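Local coordinates for CbsA (Xanthomonas oryzae pv. oryzae, PDB 5XYH), which hydrolyses the 1,4-beta-glucosidic bonds of cellulose as an exoglucanase, probably releasing cellobiose from chain ends during degradation of the plant cell wall, at residues Q40-Y45 against A340-P345; I144-S149 against A173-A178; Y177-L182 against N190-G195. All blocks are in the same frame, centred on the assembly; numbering follows the deposited sequence.

Interactions 2 and 3 are adjoining parts of one buried helix-on-sheet interface: helix 170-183 lies against neighbouring parallel strands 140-145 and 188-193, the two contacts share Y177 and A178, and their centres are 5 Å apart. Interaction 1 stands about 26 Å from interaction 3, centre to centre, on the other side of the chain's centre. It is only partly buried and joins parts of the chain distant in sequence, the end of helix 33-42 and the loop before strand 347-351. The chemistry follows: a proline lies over a tyrosine face in interaction 1, an isoleucine tip meets a strand end in interaction 2, and interaction 3 combines leucine, methionine and a tethered asparagine amide.

Interaction 1 of 3, residues Q40-Y45 against A340-P345; sequences QVVKSY and AGIGMP
V41 O is gripped twice by S44, through S44 N at 2.9 Å and through S44 OG, and the two bonds lie at the C-terminal end of helix 33-42, beside V42 and Y45, which meet I342 and P345. In the family 6 glycoside hydrolase fold, a distorted alpha/beta barrel, the contact ties this helix end to the loop that leads into strand 347-351. A type I turn from V42 to Y45 begins on the last helical residue, with Y45 N bonded to V42 O at 3.2 Å. The turn brings out the Y45 ring, and P345 lies alongside it as a CH-pi partner. P345 CB sits 3.9 Å from the ring centroid and 22° off the normal, over the face but displaced toward the rim. W359 meets the same ring edge-to-face. V42 and I342 approach tip to tip, I342 CD1 3.8 Å from V42 CG2. The extended I342 chain, CG1 anti to the carbonyl carbon and chi2 at -174°, carries that methyl to the V42 methyls, while F414 and V418 of helix 411-419 flank the pair. On the face of the Y45 ring opposite P345 CB, S44 OG stands 4.2 Å above the ring plane, over its centre.

Interaction 2 of 3, residues I144-S149 against A173-A178; sequences IIEPDS and AGIKYA
I175 reaches from helix 170-183 into the end of strand 140-145, and its CD1 methyl is the closest I175 atom in each of the three residue contacts between the segments. I175 CD1 lies 4.1 Å from I145 CG2, the two side chains meeting at an oblique angle. On the next residue I175 CD1 comes within 3.8 Å of E146 CB, the two chains sliding past each other in opposite directions, so that the methyl touches the aliphatic root of the glutamate and not its carboxylate. A third neighbour is S149, whose OG is 3.8 Å from I175 CD1. The bend of the isoleucine at chi2 (-84°) turns this methyl toward the strand end, although the side chain does not start out toward it. M95 and M192 pack on the same isoleucine.

The two segments belong to a crossover from strand 140-145 to its parallel neighbour 188-193, with helix 170-183 as the last helix of the connection, in the distorted alpha/beta barrel of family 6 glycoside hydrolases. The polar contacts hold the turn that leaves the first strand. S149 OG donates to E146 O at 2.7 Å, with a C=O...OG angle of 150° and the donor tilted 15° out of the carbonyl plane. This bond draws the chain back on itself, and it also fixes the hydroxyl that I175 meets. E146 has a positive phi, which marks a sharp change of direction after I145. Its bent side chain sends the buried carboxylate off to other partners: OE2 is hydrogen-bonded to Y119 OH and D94 N, and OE1 to M95 N; three partners hold the group in place. The strand itself is tied to 188-193 by a probable bond from I145 N to Y191 O.

Interaction 3 of 3, residues Y177-L182 against N190-G195; sequences YALDKL and NYMDIG
The closing half of a beta-alpha-beta crossover, in which helix 170-183 runs back over strand 188-193, brings L179 and L182 against N190 and M192. Over these short segments the helix and strand directions differ by 168°, nearly antiparallel, and the axes approach to 10.3 Å, as expected for a helix packed on the sheet of the alpha/beta barrel. L179 supplies both of its methyls. L179 CD1 lies 3.8 Å from M192 SD and CD2 is almost equally near the sulfur, so the thioether sits against the forked end of the leucine, the two chains crossing at a slant. The bend of M192 at chi2 (-66°) sets the sulfur there, and chi3 turns CE. V217 and Y213 of helix 206-218 pack on L179 and M192, respectively.

Two residues earlier on the strand, L179 CD2 rests 3.9 Å from N190 CB, the two side chains passing in opposite directions. The amide beyond that CB lies beside L182, with N190 OD1 3.7 Å from L182 CB and ND2 at a similar distance. These are van der Waals contacts; the hydrogen bonds of this buried amide go to N143 on strand 140-145 and to the backbone of S226 ahead of strand 229-232, OD1 accepting from N143 ND2 and ND2 donating to S226 O. Bonded through both OD1 and ND2, the amide is probably fixed in its rotation, and it presents a polar group to the aliphatic stem of the leucine.

Past the strand the chain leaves through an Asx turn at D193. OD1 of that carboxylate is bonded to T234 OG1, while D193 OD2 accepts from G195 N at 3.2 Å, the N-H...O angle being 170°, with G195 N standing above the carboxylate plane, 59° out of it.

Interaction 1 of 3, residues Q40-Y45 against A340-P345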
ATOM      1  N   GLN A  40     -15.870 -12.975   9.964  1.00 16.06           N
ATOM      2  CA  GLN A  40     -15.871 -12.361  11.293  1.00 16.64           C
ATOM      3  C   GLN A  40     -14.450 -12.127  11.789  1.00 15.76           C
ATOM      4  O   GLN A  40     -14.147 -11.076  12.357  1.00 15.61           O
ATOM      5  CB  GLN A  40     -16.629 -13.234  12.297  1.00 17.90           C
ATOM      6  CG  GLN A  40     -18.127 -13.352  12.049  1.00 20.53           C
ATOM      7  CD  GLN A  40     -18.788 -14.507  12.836  1.00 26.96           C
ATOM      8  OE1 GLN A  40     -18.313 -15.653  12.829  1.00 29.57           O
ATOM      9  NE2 GLN A  40     -19.893 -14.197  13.514  1.00 29.32           N
ATOM     10  N   VAL A  41     -13.567 -13.102  11.577  1.00 15.68           N
ATOM     11  CA  VAL A  41     -12.174 -12.960  11.983  1.00 15.94           C
ATOM     12  C   VAL A  41     -11.494 -11.857  11.182  1.00 15.13           C
ATOM     13  O   VAL A  41     -10.752 -11.031  11.734  1.00 15.62           O
ATOM     14  CB  VAL A  41     -11.439 -14.303  11.821  1.00 16.77           C
ATOM     15  CG1 VAL A  41      -9.947 -14.125  12.102  1.00 16.58           C
ATOM     16  CG2 VAL A  41     -12.048 -15.363  12.733  1.00 17.60           C
ATOM     17  N   VAL A  42     -11.732 -11.827   9.874  1.00 14.42           N
ATOM     18  CA  VAL A  42     -11.102 -10.821   9.023  1.00 15.08           C
ATOM     19  C   VAL A  42     -11.464  -9.415   9.491  1.00 15.02           C
ATOM     20  O   VAL A  42     -10.593  -8.539   9.587  1.00 15.18           O
ATOM     21  CB  VAL A  42     -11.485 -11.065   7.551  1.00 14.39           C
ATOM     22  CG1 VAL A  42     -11.190  -9.843   6.696  1.00 14.76           C
ATOM     23  CG2 VAL A  42     -10.737 -12.284   7.023  1.00 15.32           C
ATOM     24  N   LYS A  43     -12.735  -9.181   9.838  1.00 14.60           N
ATOM     25  CA  LYS A  43     -13.092  -7.845  10.302  1.00 14.98           C
ATOM     26  C   LYS A  43     -12.634  -7.559  11.729  1.00 14.89           C
ATOM     27  O   LYS A  43     -12.887  -6.456  12.222  1.00 14.85           O
ATOM     28  CB  LYS A  43     -14.603  -7.602  10.180  1.00 15.59           C
ATOM     29  CG  LYS A  43     -15.469  -8.447  11.067  1.00 15.47           C
ATOM     30  CD  LYS A  43     -16.888  -7.914  11.107  1.00 16.45           C
ATOM     31  CE  LYS A  43     -17.794  -8.823  11.932  1.00 17.86           C
ATOM     32  NZ  LYS A  43     -19.074  -8.150  12.296  1.00 17.16           N
ATOM     33  N   SER A  44     -11.983  -8.510  12.408  1.00 14.68           N
ATOM     34  CA  SER A  44     -11.413  -8.222  13.719  1.00 16.83           C
ATOM     35  C   SER A  44     -10.034  -7.574  13.628  1.00 16.76           C
ATOM     36  O   SER A  44      -9.481  -7.175  14.661  1.00 16.51           O
ATOM     37  CB  SER A  44     -11.328  -9.496  14.582  1.00 18.15           C
ATOM     38  OG  SER A  44     -10.335 -10.424  14.145  1.00 17.64           O
ATOM     39  N   TYR A  45      -9.464  -7.437  12.394  1.00 15.51           N
ATOM     40  CA  TYR A  45      -8.105  -6.939  12.260  1.00 14.75           C
ATOM     41  C   TYR A  45      -8.095  -5.454  11.924  1.00 14.60           C
ATOM     42  O   TYR A  45      -8.985  -4.962  11.225  1.00 15.00           O
ATOM     43  CB  TYR A  45      -7.357  -7.706  11.170  1.00 14.57           C
ATOM     44  CG  TYR A  45      -7.119  -9.172  11.494  1.00 15.26           C
ATOM     45  CD1 TYR A  45      -6.407  -9.558  12.635  1.00 16.11           C
ATOM     46  CD2 TYR A  45      -7.572 -10.169  10.635  1.00 16.03           C
ATOM     47  CE1 TYR A  45      -6.179 -10.904  12.925  1.00 16.77           C
ATOM     48  CE2 TYR A  45      -7.340 -11.505  10.907  1.00 16.63           C
ATOM     49  CZ  TYR A  45      -6.651 -11.870  12.060  1.00 16.94           C
ATOM     50  OH  TYR A  45      -6.430 -13.212  12.312  1.00 18.67           O
ATOM     51  N   ALA A 340      -5.891 -13.741  -6.021  1.00 13.15           N
ATOM     52  CA  ALA A 340      -5.189 -13.230  -4.854  1.00 13.31           C
ATOM     53  C   ALA A 340      -5.902 -13.638  -3.573  1.00 12.69           C
ATOM     54  O   ALA A 340      -7.117 -13.852  -3.554  1.00 12.16           O
ATOM     55  CB  ALA A 340      -5.080 -11.706  -4.921  1.00 13.95           C
ATOM     56  N   GLY A 341      -5.126 -13.751  -2.492  1.00 12.30           N
ATOM     57  CA  GLY A 341      -5.680 -14.021  -1.188  1.00 12.07           C
ATOM     58  C   GLY A 341      -5.133 -13.089  -0.124  1.00 12.11           C
ATOM     59  O   GLY A 341      -4.092 -12.451  -0.289  1.00 11.50           O
ATOM     60  N   ILE A 342      -5.874 -13.013   0.986  1.00 11.79           N
ATOM     61  CA  ILE A 342      -5.402 -12.266   2.153  1.00 11.68           C
ATOM     62  C   ILE A 342      -4.071 -12.832   2.625  1.00 13.00           C
ATOM     63  O   ILE A 342      -3.846 -14.049   2.595  1.00 13.19           O
ATOM     64  CB  ILE A 342      -6.453 -12.320   3.273  1.00 12.84           C
ATOM     65  CG1 ILE A 342      -7.701 -11.533   2.847  1.00 12.46           C
ATOM     66  CG2 ILE A 342      -5.867 -11.801   4.592  1.00 13.29           C
ATOM     67  CD1 ILE A 342      -8.747 -11.379   3.912  1.00 13.98           C
ATOM     68  N   GLY A 343      -3.161 -11.952   3.031  1.00 11.85           N
ATOM     69  CA  GLY A 343      -1.857 -12.389   3.519  1.00 12.55           C
ATOM     70  C   GLY A 343      -1.776 -12.415   5.033  1.00 12.95           C
ATOM     71  O   GLY A 343      -2.775 -12.632   5.730  1.00 13.20           O
ATOM     72  N   MET A 344      -0.575 -12.195   5.549  1.00 13.17           N
ATOM     73  CA  MET A 344      -0.378 -12.218   6.995  1.00 13.74           C
ATOM     74  C   MET A 344      -1.299 -11.201   7.667  1.00 13.41           C
ATOM     75  O   MET A 344      -1.400 -10.052   7.202  1.00 12.55           O
ATOM     76  CB  MET A 344       1.079 -11.904   7.367  1.00 13.82           C
ATOM     77  CG  MET A 344       2.076 -13.055   7.198  1.00 15.81           C
ATOM     78  SD  MET A 344       1.780 -14.466   8.310  1.00 16.09           S
ATOM     79  CE  MET A 344       2.021 -13.724   9.931  1.00 18.73           C
ATOM     80  N   PRO A 345      -1.971 -11.575   8.751  1.00 14.69           N
ATOM     81  CA  PRO A 345      -2.714 -10.596   9.562  1.00 14.22           C
ATOM     82  C   PRO A 345      -1.786  -9.511  10.079  1.00 13.73           C
ATOM     83  O   PRO A 345      -0.567  -9.716  10.165  1.00 13.68           O
ATOM     84  CB  PRO A 345      -3.265 -11.444  10.724  1.00 15.53           C
ATOM     85  CG  PRO A 345      -3.164 -12.871  10.257  1.00 16.85           C
ATOM     86  CD  PRO A 345      -1.966 -12.915   9.356  1.00 15.38           C
TER

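Interaction 2 of 3, residues I144-S149 against A173-A178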
ATOM      1  N   ILE A 144       0.894   6.269   6.377  1.00 11.69           N
ATOM      2  CA  ILE A 144       1.468   5.870   5.102  1.00 11.86           C
ATOM      3  C   ILE A 144       1.523   7.120   4.233  1.00 11.54           C
ATOM      4  O   ILE A 144       0.484   7.675   3.860  1.00 11.96           O
ATOM      5  CB  ILE A 144       0.651   4.756   4.432  1.00 12.02           C
ATOM      6  CG1 ILE A 144       0.690   3.498   5.315  1.00 11.31           C
ATOM      7  CG2 ILE A 144       1.190   4.480   3.017  1.00 11.15           C
ATOM      8  CD1 ILE A 144      -0.206   2.358   4.844  1.00 12.30           C
ATOM      9  N   ILE A 145       2.732   7.566   3.908  1.00 11.62           N
ATOM     10  CA  ILE A 145       2.937   8.861   3.266  1.00 11.68           C
ATOM     11  C   ILE A 145       2.883   8.707   1.743  1.00 11.38           C
ATOM     12  O   ILE A 145       3.811   8.169   1.128  1.00 12.06           O
ATOM     13  CB  ILE A 145       4.259   9.499   3.702  1.00 11.57           C
ATOM     14  CG1 ILE A 145       4.254   9.753   5.218  1.00 12.07           C
ATOM     15  CG2 ILE A 145       4.492  10.795   2.912  1.00 12.10           C
ATOM     16  CD1 ILE A 145       3.226  10.784   5.684  1.00 12.34           C
ATOM     17  N   GLU A 146       1.795   9.207   1.143  1.00 11.81           N
ATOM     18  CA  GLU A 146       1.524   9.372  -0.288  1.00 11.18           C
ATOM     19  C   GLU A 146       1.982   8.188  -1.131  1.00 11.29           C
ATOM     20  O   GLU A 146       2.990   8.277  -1.850  1.00 12.05           O
ATOM     21  CB  GLU A 146       2.152  10.673  -0.796  1.00 11.64           C
ATOM     22  CG  GLU A 146       1.504  11.952  -0.219  1.00 11.30           C
ATOM     23  CD  GLU A 146       0.072  12.178  -0.691  1.00 12.22           C
ATOM     24  OE1 GLU A 146      -0.346  11.552  -1.700  1.00 12.10           O
ATOM     25  OE2 GLU A 146      -0.635  12.995  -0.045  1.00 11.87           O
ATOM     26  N   PRO A 147       1.239   7.084  -1.097  1.00 11.93           N
ATOM     27  CA  PRO A 147       1.522   5.974  -2.012  1.00 11.37           C
ATOM     28  C   PRO A 147       1.471   6.425  -3.464  1.00 12.29           C
ATOM     29  O   PRO A 147       0.790   7.391  -3.820  1.00 11.69           O
ATOM     30  CB  PRO A 147       0.408   4.964  -1.711  1.00 12.01           C
ATOM     31  CG  PRO A 147      -0.184   5.363  -0.428  1.00 11.51           C
ATOM     32  CD  PRO A 147       0.084   6.817  -0.222  1.00 11.38           C
ATOM     33  N   ASP A 148       2.231   5.717  -4.292  1.00 12.38           N
ATOM     34  CA  ASP A 148       2.220   5.894  -5.738  1.00 14.01           C
ATOM     35  C   ASP A 148       2.703   7.283  -6.144  1.00 13.82           C
ATOM     36  O   ASP A 148       2.212   7.870  -7.107  1.00 14.49           O
ATOM     37  CB  ASP A 148       0.826   5.616  -6.302  1.00 14.48           C
ATOM     38  CG  ASP A 148       0.848   5.345  -7.784  1.00 17.01           C
ATOM     39  OD1 ASP A 148       1.889   4.864  -8.302  1.00 18.16           O
ATOM     40  OD2 ASP A 148      -0.179   5.629  -8.430  1.00 18.03           O
ATOM     41  N   SER A 149       3.650   7.856  -5.401  1.00 13.80           N
ATOM     42  CA  SER A 149       4.122   9.192  -5.732  1.00 13.85           C
ATOM     43  C   SER A 149       5.575   9.103  -6.155  1.00 14.72           C
ATOM     44  O   SER A 149       5.857   8.906  -7.357  1.00 14.65           O
ATOM     45  CB  SER A 149       3.909  10.155  -4.556  1.00 13.52           C
ATOM     46  OG  SER A 149       4.664   9.769  -3.425  1.00 12.58           O
ATOM     47  N   ALA A 173       7.852  18.866  -3.098  1.00 14.24           N
ATOM     48  CA  ALA A 173       7.368  19.920  -2.210  1.00 14.70           C
ATOM     49  C   ALA A 173       6.219  19.422  -1.351  1.00 13.91           C
ATOM     50  O   ALA A 173       6.154  19.735  -0.159  1.00 13.45           O
ATOM     51  CB  ALA A 173       6.942  21.150  -3.011  1.00 14.93           C
ATOM     52  N   GLY A 174       5.310  18.641  -1.941  1.00 12.90           N
ATOM     53  CA  GLY A 174       4.208  18.079  -1.170  1.00 14.12           C
ATOM     54  C   GLY A 174       4.660  17.125  -0.076  1.00 13.38           C
ATOM     55  O   GLY A 174       4.149  17.164   1.045  1.00 12.21           O
ATOM     56  N   ILE A 175       5.600  16.234  -0.393  1.00 13.44           N
ATOM     57  CA  ILE A 175       6.100  15.300   0.614  1.00 13.74           C
ATOM     58  C   ILE A 175       6.774  16.059   1.749  1.00 13.37           C
ATOM     59  O   ILE A 175       6.557  15.764   2.929  1.00 13.84           O
ATOM     60  CB  ILE A 175       7.068  14.279  -0.009  1.00 13.68           C
ATOM     61  CG1 ILE A 175       6.408  13.485  -1.139  1.00 14.19           C
ATOM     62  CG2 ILE A 175       7.631  13.362   1.090  1.00 14.82           C
ATOM     63  CD1 ILE A 175       5.617  12.296  -0.705  1.00 14.48           C
ATOM     64  N   LYS A 176       7.616  17.035   1.408  1.00 13.70           N
ATOM     65  CA  LYS A 176       8.324  17.783   2.441  1.00 14.40           C
ATOM     66  C   LYS A 176       7.344  18.461   3.389  1.00 15.00           C
ATOM     67  O   LYS A 176       7.514  18.412   4.615  1.00 13.11           O
ATOM     68  CB  LYS A 176       9.263  18.811   1.799  1.00 15.07           C
ATOM     69  CG  LYS A 176       9.848  19.803   2.787  1.00 16.23           C
ATOM     70  CD  LYS A 176      10.591  20.930   2.082  1.00 16.86           C
ATOM     71  CE  LYS A 176      11.383  21.736   3.079  1.00 17.37           C
ATOM     72  NZ  LYS A 176      12.240  22.784   2.464  1.00 19.46           N
ATOM     73  N   TYR A 177       6.294  19.079   2.836  1.00 13.82           N
ATOM     74  CA  TYR A 177       5.322  19.769   3.679  1.00 13.89           C
ATOM     75  C   TYR A 177       4.553  18.781   4.549  1.00 14.21           C
ATOM     76  O   TYR A 177       4.334  19.026   5.745  1.00 14.27           O
ATOM     77  CB  TYR A 177       4.365  20.580   2.800  1.00 14.14           C
ATOM     78  CG  TYR A 177       3.490  21.550   3.556  1.00 15.26           C
ATOM     79  CD1 TYR A 177       3.927  22.841   3.820  1.00 15.59           C
ATOM     80  CD2 TYR A 177       2.230  21.178   4.001  1.00 14.86           C
ATOM     81  CE1 TYR A 177       3.144  23.730   4.514  1.00 16.67           C
ATOM     82  CE2 TYR A 177       1.430  22.069   4.697  1.00 15.68           C
ATOM     83  CZ  TYR A 177       1.892  23.345   4.950  1.00 16.51           C
ATOM     84  OH  TYR A 177       1.100  24.247   5.630  1.00 16.45           O
ATOM     85  N   ALA A 178       4.125  17.659   3.960  1.00 13.64           N
ATOM     86  CA  ALA A 178       3.454  16.627   4.740  1.00 13.27           C
ATOM     87  C   ALA A 178       4.331  16.163   5.888  1.00 13.60           C
ATOM     88  O   ALA A 178       3.881  16.103   7.038  1.00 13.38           O
ATOM     89  CB  ALA A 178       3.070  15.447   3.844  1.00 12.91           C
TER

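Interaction 3 of 3, residues Y177-L182 against N190-G195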
ATOM      1  N   TYR A 177       6.294  19.079   2.836  1.00 13.82           N
ATOM      2  CA  TYR A 177       5.322  19.769   3.679  1.00 13.89           C
ATOM      3  C   TYR A 177       4.553  18.781   4.549  1.00 14.21           C
ATOM      4  O   TYR A 177       4.334  19.026   5.745  1.00 14.27           O
ATOM      5  CB  TYR A 177       4.365  20.580   2.800  1.00 14.14           C
ATOM      6  CG  TYR A 177       3.490  21.550   3.556  1.00 15.26           C
ATOM      7  CD1 TYR A 177       3.927  22.841   3.820  1.00 15.59           C
ATOM      8  CD2 TYR A 177       2.230  21.178   4.001  1.00 14.86           C
ATOM      9  CE1 TYR A 177       3.144  23.730   4.514  1.00 16.67           C
ATOM     10  CE2 TYR A 177       1.430  22.069   4.697  1.00 15.68           C
ATOM     11  CZ  TYR A 177       1.892  23.345   4.950  1.00 16.51           C
ATOM     12  OH  TYR A 177       1.100  24.247   5.630  1.00 16.45           O
ATOM     13  N   ALA A 178       4.125  17.659   3.960  1.00 13.64           N
ATOM     14  CA  ALA A 178       3.454  16.627   4.740  1.00 13.27           C
ATOM     15  C   ALA A 178       4.331  16.163   5.888  1.00 13.60           C
ATOM     16  O   ALA A 178       3.881  16.103   7.038  1.00 13.38           O
ATOM     17  CB  ALA A 178       3.070  15.447   3.844  1.00 12.91           C
ATOM     18  N   LEU A 179       5.598  15.850   5.604  1.00 13.28           N
ATOM     19  CA  LEU A 179       6.472  15.356   6.665  1.00 13.61           C
ATOM     20  C   LEU A 179       6.687  16.414   7.740  1.00 13.47           C
ATOM     21  O   LEU A 179       6.620  16.105   8.935  1.00 13.63           O
ATOM     22  CB  LEU A 179       7.813  14.881   6.103  1.00 13.17           C
ATOM     23  CG  LEU A 179       7.774  13.575   5.291  1.00 13.18           C
ATOM     24  CD1 LEU A 179       9.142  13.319   4.698  1.00 13.85           C
ATOM     25  CD2 LEU A 179       7.297  12.376   6.103  1.00 12.26           C
ATOM     26  N   ASP A 180       6.904  17.669   7.336  1.00 13.57           N
ATOM     27  CA  ASP A 180       7.132  18.736   8.314  1.00 13.62           C
ATOM     28  C   ASP A 180       5.948  18.872   9.264  1.00 14.67           C
ATOM     29  O   ASP A 180       6.114  18.892  10.490  1.00 13.89           O
ATOM     30  CB  ASP A 180       7.392  20.068   7.602  1.00 14.63           C
ATOM     31  CG  ASP A 180       8.849  20.267   7.229  1.00 15.95           C
ATOM     32  OD1 ASP A 180       9.712  19.566   7.801  1.00 14.37           O
ATOM     33  OD2 ASP A 180       9.137  21.133   6.368  1.00 16.04           O
ATOM     34  N   LYS A 181       4.733  18.944   8.712  1.00 14.16           N
ATOM     35  CA  LYS A 181       3.575  19.245   9.547  1.00 14.92           C
ATOM     36  C   LYS A 181       3.155  18.043  10.379  1.00 14.08           C
ATOM     37  O   LYS A 181       2.667  18.209  11.498  1.00 14.27           O
ATOM     38  CB  LYS A 181       2.415  19.728   8.673  1.00 14.26           C
ATOM     39  CG  LYS A 181       2.727  21.007   7.908  1.00 15.97           C
ATOM     40  CD  LYS A 181       2.600  22.222   8.803  1.00 17.64           C
ATOM     41  CE  LYS A 181       1.170  22.310   9.341  1.00 20.02           C
ATOM     42  NZ  LYS A 181       0.838  23.632   9.951  1.00 19.13           N
ATOM     43  N   LEU A 182       3.350  16.834   9.858  1.00 13.36           N
ATOM     44  CA  LEU A 182       2.923  15.643  10.576  1.00 13.57           C
ATOM     45  C   LEU A 182       3.971  15.199  11.589  1.00 14.32           C
ATOM     46  O   LEU A 182       3.619  14.801  12.705  1.00 13.92           O
ATOM     47  CB  LEU A 182       2.600  14.531   9.579  1.00 13.83           C
ATOM     48  CG  LEU A 182       1.410  14.867   8.668  1.00 12.65           C
ATOM     49  CD1 LEU A 182       1.337  13.892   7.501  1.00 12.67           C
ATOM     50  CD2 LEU A 182       0.107  14.856   9.438  1.00 12.76           C
ATOM     51  N   ASN A 190       5.620   8.489  10.778  1.00 12.08           N
ATOM     52  CA  ASN A 190       5.519   8.637   9.328  1.00 12.90           C
ATOM     53  C   ASN A 190       6.355   7.576   8.635  1.00 12.74           C
ATOM     54  O   ASN A 190       7.570   7.512   8.844  1.00 12.32           O
ATOM     55  CB  ASN A 190       5.979  10.020   8.873  1.00 12.55           C
ATOM     56  CG  ASN A 190       5.115  11.127   9.418  1.00 14.27           C
ATOM     57  OD1 ASN A 190       3.883  11.037   9.415  1.00 13.61           O
ATOM     58  ND2 ASN A 190       5.757  12.192   9.902  1.00 14.53           N
ATOM     59  N   TYR A 191       5.715   6.789   7.770  1.00 11.80           N
ATOM     60  CA  TYR A 191       6.399   5.791   6.953  1.00 11.53           C
ATOM     61  C   TYR A 191       6.249   6.145   5.477  1.00 11.43           C
ATOM     62  O   TYR A 191       5.129   6.231   4.960  1.00 11.35           O
ATOM     63  CB  TYR A 191       5.859   4.393   7.244  1.00 11.79           C
ATOM     64  CG  TYR A 191       6.271   3.886   8.621  1.00 12.21           C
ATOM     65  CD1 TYR A 191       5.554   4.258   9.756  1.00 12.53           C
ATOM     66  CD2 TYR A 191       7.380   3.049   8.780  1.00 12.10           C
ATOM     67  CE1 TYR A 191       5.925   3.810  11.004  1.00 12.50           C
ATOM     68  CE2 TYR A 191       7.752   2.588  10.033  1.00 12.33           C
ATOM     69  CZ  TYR A 191       7.016   2.972  11.138  1.00 13.03           C
ATOM     70  OH  TYR A 191       7.360   2.519  12.393  1.00 14.06           O
ATOM     71  N   MET A 192       7.384   6.343   4.808  1.00 11.02           N
ATOM     72  CA  MET A 192       7.423   6.718   3.403  1.00 11.63           C
ATOM     73  C   MET A 192       7.056   5.524   2.517  1.00 11.55           C
ATOM     74  O   MET A 192       7.705   4.474   2.582  1.00 10.30           O
ATOM     75  CB  MET A 192       8.826   7.215   3.049  1.00 11.42           C
ATOM     76  CG  MET A 192       9.254   8.489   3.741  1.00 12.80           C
ATOM     77  SD  MET A 192       8.266   9.884   3.224  1.00 20.04           S
ATOM     78  CE  MET A 192       8.678   9.966   1.487  1.00 15.17           C
ATOM     79  N   ASP A 193       6.040   5.684   1.670  1.00 11.25           N
ATOM     80  CA  ASP A 193       5.718   4.653   0.694  1.00 10.89           C
ATOM     81  C   ASP A 193       6.847   4.541  -0.318  1.00 11.44           C
ATOM     82  O   ASP A 193       7.331   5.554  -0.831  1.00 11.76           O
ATOM     83  CB  ASP A 193       4.418   4.970  -0.036  1.00 11.77           C
ATOM     84  CG  ASP A 193       4.033   3.873  -1.022  1.00 12.60           C
ATOM     85  OD1 ASP A 193       3.356   2.914  -0.590  1.00 12.06           O
ATOM     86  OD2 ASP A 193       4.439   3.953  -2.208  1.00 13.21           O
ATOM     87  N   ILE A 194       7.261   3.318  -0.628  1.00 11.37           N
ATOM     88  CA  ILE A 194       8.358   3.172  -1.584  1.00 11.72           C
ATOM     89  C   ILE A 194       8.081   2.003  -2.531  1.00 12.00           C
ATOM     90  O   ILE A 194       8.964   1.188  -2.829  1.00 12.21           O
ATOM     91  CB  ILE A 194       9.713   3.071  -0.835  1.00 11.84           C
ATOM     92  CG1 ILE A 194      10.913   3.273  -1.776  1.00 11.73           C
ATOM     93  CG2 ILE A 194       9.836   1.791   0.007  1.00 11.62           C
ATOM     94  CD1 ILE A 194      12.190   3.584  -1.018  1.00 11.50           C
ATOM     95  N   GLY A 195       6.838   1.931  -3.027  1.00 11.95           N
ATOM     96  CA  GLY A 195       6.494   0.998  -4.087  1.00 14.17           C
ATOM     97  C   GLY A 195       6.591  -0.457  -3.649  1.00 13.29           C
ATOM     98  O   GLY A 195       6.472  -0.785  -2.467  1.00 12.05           O
TER